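Local coordinates for protein levoglucosan dehydrogenase (Pseudarthrobacter phenanthrenivorans, PDB 6A3F) that catalyses the NAD(+)-dependent oxidation of levoglucosan to 3-dehydrolevoglucosan, working as a homotetramer of the Gfo/Idh/MocA family, at residues B[262-274]-B[279-291]. Numbering follows the deposited sequence.
Sequences VDVDDEVMTMIRF and VGSVEATRNAHGR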
loop_
_atom_site.group_PDB
_atom_site.type_symbol
_atom_site.label_atom_id
_atom_site.label_comp_id
_atom_site.label_asym_id
_atom_site.label_seq_id
_atom_site.Cartn_x
_atom_site.Cartn_y
_atom_site.Cartn_z
ATOM N N VAL B 262 26.817 -22.183 13.641
ATOM C CA VAL B 262 25.913 -21.232 14.256
ATOM C C VAL B 262 25.121 -22.004 15.309
ATOM O O VAL B 262 24.323 -22.885 14.939
ATOM C CB VAL B 262 24.984 -20.624 13.182
ATOM C CG1 VAL B 262 23.896 -19.771 13.827
ATOM C CG2 VAL B 262 25.767 -19.856 12.107
ATOM N N ASP B 263 25.236 -21.619 16.558
ATOM C CA ASP B 263 24.570 -22.393 17.610
ATOM C C ASP B 263 23.492 -21.559 18.237
ATOM O O ASP B 263 23.265 -21.646 19.459
ATOM C CB ASP B 263 25.573 -22.853 18.660
ATOM C CG ASP B 263 26.351 -21.693 19.276
ATOM O OD1 ASP B 263 26.204 -20.510 18.846
ATOM O OD2 ASP B 263 27.135 -21.960 20.205
ATOM N N VAL B 264 22.887 -20.684 17.420
ATOM C CA VAL B 264 21.772 -19.910 17.893
ATOM C C VAL B 264 20.677 -20.034 16.856
ATOM O O VAL B 264 20.920 -20.524 15.795
ATOM C CB VAL B 264 22.118 -18.434 18.125
ATOM C CG1 VAL B 264 23.084 -18.287 19.274
ATOM C CG2 VAL B 264 22.623 -17.768 16.859
ATOM N N ASP B 265 19.504 -19.516 17.234
ATOM C CA ASP B 265 18.342 -19.513 16.402
ATOM C C ASP B 265 18.445 -18.393 15.339
ATOM O O ASP B 265 18.842 -17.290 15.688
ATOM C CB ASP B 265 17.127 -19.272 17.325
ATOM C CG ASP B 265 17.201 -17.952 18.079
ATOM O OD1 ASP B 265 18.017 -17.813 19.002
ATOM O OD2 ASP B 265 16.415 -17.010 17.773
ATOM N N ASP B 266 18.086 -18.723 14.100
ATOM C CA ASP B 266 17.838 -17.753 13.012
ATOM C C ASP B 266 16.378 -17.227 13.054
ATOM O O ASP B 266 16.077 -16.153 12.504
ATOM C CB ASP B 266 18.055 -18.381 11.645
ATOM C CG ASP B 266 19.550 -18.571 11.309
ATOM O OD1 ASP B 266 20.419 -17.781 11.776
ATOM O OD2 ASP B 266 19.778 -19.560 10.558
ATOM N N GLU B 267 15.523 -17.951 13.771
ATOM C CA GLU B 267 14.084 -17.727 13.713
ATOM C C GLU B 267 13.423 -18.269 14.974
ATOM O O GLU B 267 13.821 -19.349 15.464
ATOM C CB GLU B 267 13.495 -18.398 12.477
ATOM C CG GLU B 267 11.997 -18.153 12.302
ATOM C CD GLU B 267 11.465 -18.451 10.909
ATOM O OE1 GLU B 267 12.223 -18.320 9.966
ATOM O OE2 GLU B 267 10.276 -18.834 10.772
ATOM N N VAL B 268 12.454 -17.485 15.498
ATOM C CA VAL B 268 11.681 -17.884 16.625
ATOM C C VAL B 268 10.204 -17.630 16.304
ATOM O O VAL B 268 9.860 -16.589 15.768
ATOM C CB VAL B 268 12.105 -17.157 17.913
ATOM C CG1 VAL B 268 12.057 -15.643 17.795
ATOM C CG2 VAL B 268 11.277 -17.616 19.108
ATOM N N MET B 269 9.346 -18.606 16.570
ATOM C CA MET B 269 7.932 -18.275 16.711
ATOM C C MET B 269 7.423 -18.769 18.060
ATOM O O MET B 269 7.840 -19.826 18.545
ATOM C CB MET B 269 7.088 -18.829 15.556
ATOM C CG MET B 269 6.908 -20.315 15.502
ATOM S SD MET B 269 5.927 -20.936 14.073
ATOM C CE MET B 269 6.449 -22.652 14.079
ATOM N N THR B 270 6.542 -17.984 18.668
ATOM C CA THR B 270 6.008 -18.373 19.965
ATOM C C THR B 270 4.548 -17.944 20.029
ATOM O O THR B 270 4.231 -16.792 19.635
ATOM C CB THR B 270 6.835 -17.788 21.111
ATOM O OG1 THR B 270 6.338 -18.356 22.334
ATOM C CG2 THR B 270 6.795 -16.274 21.194
ATOM N N MET B 271 3.696 -18.839 20.560
ATOM C CA MET B 271 2.367 -18.435 20.984
ATOM C C MET B 271 2.451 -17.903 22.420
ATOM O O MET B 271 3.412 -18.174 23.168
ATOM C CB MET B 271 1.363 -19.576 20.881
ATOM C CG MET B 271 1.296 -20.260 19.518
ATOM S SD MET B 271 -0.105 -21.400 19.307
ATOM C CE MET B 271 0.468 -22.813 20.264
ATOM N N ILE B 272 1.500 -17.051 22.806
ATOM C CA ILE B 272 1.525 -16.337 24.053
ATOM C C ILE B 272 0.130 -16.374 24.669
ATOM O O ILE B 272 -0.894 -16.188 23.981
ATOM C CB ILE B 272 1.935 -14.871 23.859
ATOM C CG1 ILE B 272 3.277 -14.727 23.142
ATOM C CG2 ILE B 272 1.862 -14.081 25.169
ATOM C CD1 ILE B 272 3.418 -13.384 22.469
ATOM N N ARG B 273 0.112 -16.664 25.978
ATOM C CA ARG B 273 -1.039 -16.359 26.774
ATOM C C ARG B 273 -0.665 -15.178 27.660
ATOM O O ARG B 273 0.281 -15.243 28.455
ATOM C CB ARG B 273 -1.533 -17.566 27.581
ATOM C CG ARG B 273 -2.632 -17.184 28.571
ATOM C CD ARG B 273 -3.999 -16.860 27.933
ATOM N NE ARG B 273 -4.486 -18.085 27.295
ATOM C CZ ARG B 273 -5.632 -18.190 26.645
ATOM N NH1 ARG B 273 -6.473 -17.163 26.626
ATOM N NH2 ARG B 273 -5.903 -19.300 25.997
ATOM N N PHE B 274 -1.423 -14.103 27.547
ATOM C CA PHE B 274 -1.163 -12.950 28.343
ATOM C C PHE B 274 -1.804 -13.123 29.739
ATOM O O PHE B 274 -2.857 -13.760 29.854
ATOM C CB PHE B 274 -1.706 -11.687 27.667
ATOM C CG PHE B 274 -0.905 -11.258 26.462
ATOM C CD1 PHE B 274 0.231 -10.475 26.612
ATOM C CD2 PHE B 274 -1.273 -11.694 25.195
ATOM C CE1 PHE B 274 0.963 -10.099 25.496
ATOM C CE2 PHE B 274 -0.546 -11.298 24.078
ATOM C CZ PHE B 274 0.574 -10.509 24.241
ATOM N N VAL B 279 -4.594 -13.355 23.991
ATOM C CA VAL B 279 -3.733 -14.341 23.376
ATOM C C VAL B 279 -2.887 -13.633 22.314
ATOM O O VAL B 279 -3.160 -12.504 21.918
ATOM C CB VAL B 279 -4.504 -15.509 22.745
ATOM C CG1 VAL B 279 -5.299 -16.336 23.768
ATOM C CG2 VAL B 279 -5.407 -15.054 21.603
ATOM N N GLY B 280 -1.821 -14.271 21.884
ATOM C CA GLY B 280 -1.048 -13.679 20.792
ATOM C C GLY B 280 0.083 -14.568 20.306
ATOM O O GLY B 280 0.260 -15.711 20.711
ATOM N N SER B 281 0.917 -13.977 19.466
ATOM C CA SER B 281 2.038 -14.697 18.888
ATOM C C SER B 281 3.067 -13.666 18.403
ATOM O O SER B 281 2.690 -12.531 18.105
ATOM C CB SER B 281 1.629 -15.683 17.810
ATOM O OG SER B 281 1.223 -15.068 16.595
ATOM N N VAL B 282 4.343 -14.046 18.517
ATOM C CA VAL B 282 5.502 -13.264 18.083
ATOM C C VAL B 282 6.358 -14.146 17.161
ATOM O O VAL B 282 6.583 -15.349 17.440
ATOM C CB VAL B 282 6.319 -12.725 19.276
ATOM C CG1 VAL B 282 7.715 -12.275 18.831
ATOM C CG2 VAL B 282 5.599 -11.609 20.004
ATOM N N GLU B 283 6.781 -13.593 16.025
ATOM C CA GLU B 283 7.645 -14.315 15.103
ATOM C C GLU B 283 8.764 -13.368 14.724
ATOM O O GLU B 283 8.481 -12.186 14.343
ATOM C CB GLU B 283 6.891 -14.781 13.854
ATOM C CG GLU B 283 7.711 -15.520 12.831
ATOM C CD GLU B 283 6.864 -16.121 11.717
ATOM O OE1 GLU B 283 5.658 -16.529 11.987
ATOM O OE2 GLU B 283 7.395 -16.162 10.582
ATOM N N ALA B 284 9.984 -13.872 14.740
ATOM C CA ALA B 284 11.136 -13.058 14.277
ATOM C C ALA B 284 12.076 -13.956 13.466
ATOM O O ALA B 284 12.191 -15.154 13.757
ATOM C CB ALA B 284 11.811 -12.356 15.438
ATOM N N THR B 285 12.722 -13.385 12.442
ATOM C CA THR B 285 13.647 -14.126 11.614
ATOM C C THR B 285 14.692 -13.174 11.018
ATOM O O THR B 285 14.442 -11.979 10.788
ATOM C CB THR B 285 12.899 -14.907 10.522
ATOM O OG1 THR B 285 13.811 -15.835 9.935
ATOM C CG2 THR B 285 12.308 -14.008 9.450
ATOM N N ARG B 286 15.855 -13.768 10.728
ATOM C CA ARG B 286 16.908 -13.170 9.950
ATOM C C ARG B 286 16.894 -13.695 8.506
ATOM O O ARG B 286 17.775 -13.307 7.710
ATOM C CB ARG B 286 18.241 -13.497 10.626
ATOM C CG ARG B 286 18.438 -12.839 11.967
ATOM C CD ARG B 286 19.767 -13.205 12.649
ATOM N NE ARG B 286 19.985 -12.354 13.791
ATOM C CZ ARG B 286 20.872 -12.577 14.757
ATOM N NH1 ARG B 286 21.512 -13.738 14.837
ATOM N NH2 ARG B 286 21.128 -11.630 15.641
ATOM N N ASN B 287 15.907 -14.506 8.115
ATOM C CA ASN B 287 15.951 -15.264 6.863
ATOM C C ASN B 287 14.669 -15.061 6.055
ATOM O O ASN B 287 14.065 -16.024 5.604
ATOM C CB ASN B 287 16.200 -16.761 7.117
ATOM C CG ASN B 287 17.539 -16.992 7.763
ATOM O OD1 ASN B 287 17.722 -16.660 8.939
ATOM N ND2 ASN B 287 18.515 -17.450 6.976
ATOM N N ALA B 288 14.212 -13.795 5.933
ATOM C CA ALA B 288 13.046 -13.461 5.165
ATOM C C ALA B 288 13.408 -12.480 4.035
ATOM O O ALA B 288 13.370 -11.287 4.229
ATOM C CB ALA B 288 12.018 -12.877 6.094
ATOM N N HIS B 289 13.813 -13.008 2.889
ATOM C CA HIS B 289 14.230 -12.192 1.754
ATOM C C HIS B 289 13.126 -11.163 1.472
ATOM O O HIS B 289 11.955 -11.522 1.395
ATOM C CB HIS B 289 14.469 -13.084 0.534
ATOM C CG HIS B 289 15.774 -13.806 0.598
ATOM N ND1 HIS B 289 16.989 -13.129 0.557
ATOM C CD2 HIS B 289 16.054 -15.139 0.638
ATOM C CE1 HIS B 289 17.977 -14.032 0.601
ATOM N NE2 HIS B 289 17.426 -15.285 0.631
ATOM N N GLY B 290 13.526 -9.911 1.335
ATOM C CA GLY B 290 12.571 -8.802 1.032
ATOM C C GLY B 290 12.145 -8.051 2.296
ATOM O O GLY B 290 11.553 -6.911 2.184
ATOM N N ARG B 291 12.450 -8.602 3.475
ATOM C CA ARG B 291 12.112 -7.959 4.740
ATOM C C ARG B 291 13.412 -7.383 5.294
ATOM O O ARG B 291 14.402 -8.106 5.431
ATOM C CB ARG B 291 11.452 -8.896 5.770
ATOM C CG ARG B 291 10.157 -9.517 5.268
ATOM C CD ARG B 291 9.111 -8.479 4.893
ATOM N NE ARG B 291 7.773 -9.008 4.599
ATOM C CZ ARG B 291 6.770 -8.284 4.102
ATOM N NH1 ARG B 291 6.969 -7.031 3.697
ATOM N NH2 ARG B 291 5.562 -8.833 4.024
HETATM O O HOH W 1 20.853 -16.453 13.930
HETATM O O HOH W 2 20.442 -16.028 9.336
HETATM O O HOH W 3 11.898 -17.502 7.421
#
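Glu267 and Thr285 face each other in an antiparallel beta hairpin, strands 267-274 and 279-285 of the large mixed sheet of the Gfo/Idh/MocA C-terminal domain, at the end that leads to Arg286. Their side chains run alongside one another: with CG anti to the backbone N (chi1 -177°), Glu267 extends beside Thr285 and accepts a hydrogen bond from its hydroxyl, OG1 to OE1 2.9 Å, which meets OE1 from above the carboxylate plane. Thr285 OG1 in turn accepts from Asn287 N, an ST turn where the chain leaves the strand. Glu267 OE2 lies 3.9 Å from Glu283 OE2, their carboxylate planes only 8° apart; hydrogen bonds from Trp235 and from Ser176 of the second subunit to Glu267, and a salt bridge from Arg178 to Glu283, probably offset the repulsion. Met269 shares this face and packs on Gly280 of that subunit. On the other face, beneath helix 206-221, Val268 CG1 meets Ala284 CB, and Ile272 CD1 reaches diagonally to Val282 CG2 at 3.7 Å. The Phe274 ring, one face covered by Ile272 CG2 of its own strand, brings CE2 to 3.6 Å from Val279 O at the ring edge. Past the strands, Arg286 salt-bridges the levoglucosan-binding Asp209; Asp266 OD2 accepts from Trp235 N, and a water held by Arg286 NH1 donates to Asp265 O and Asp266 OD1, its O 2.6 Å from OD1.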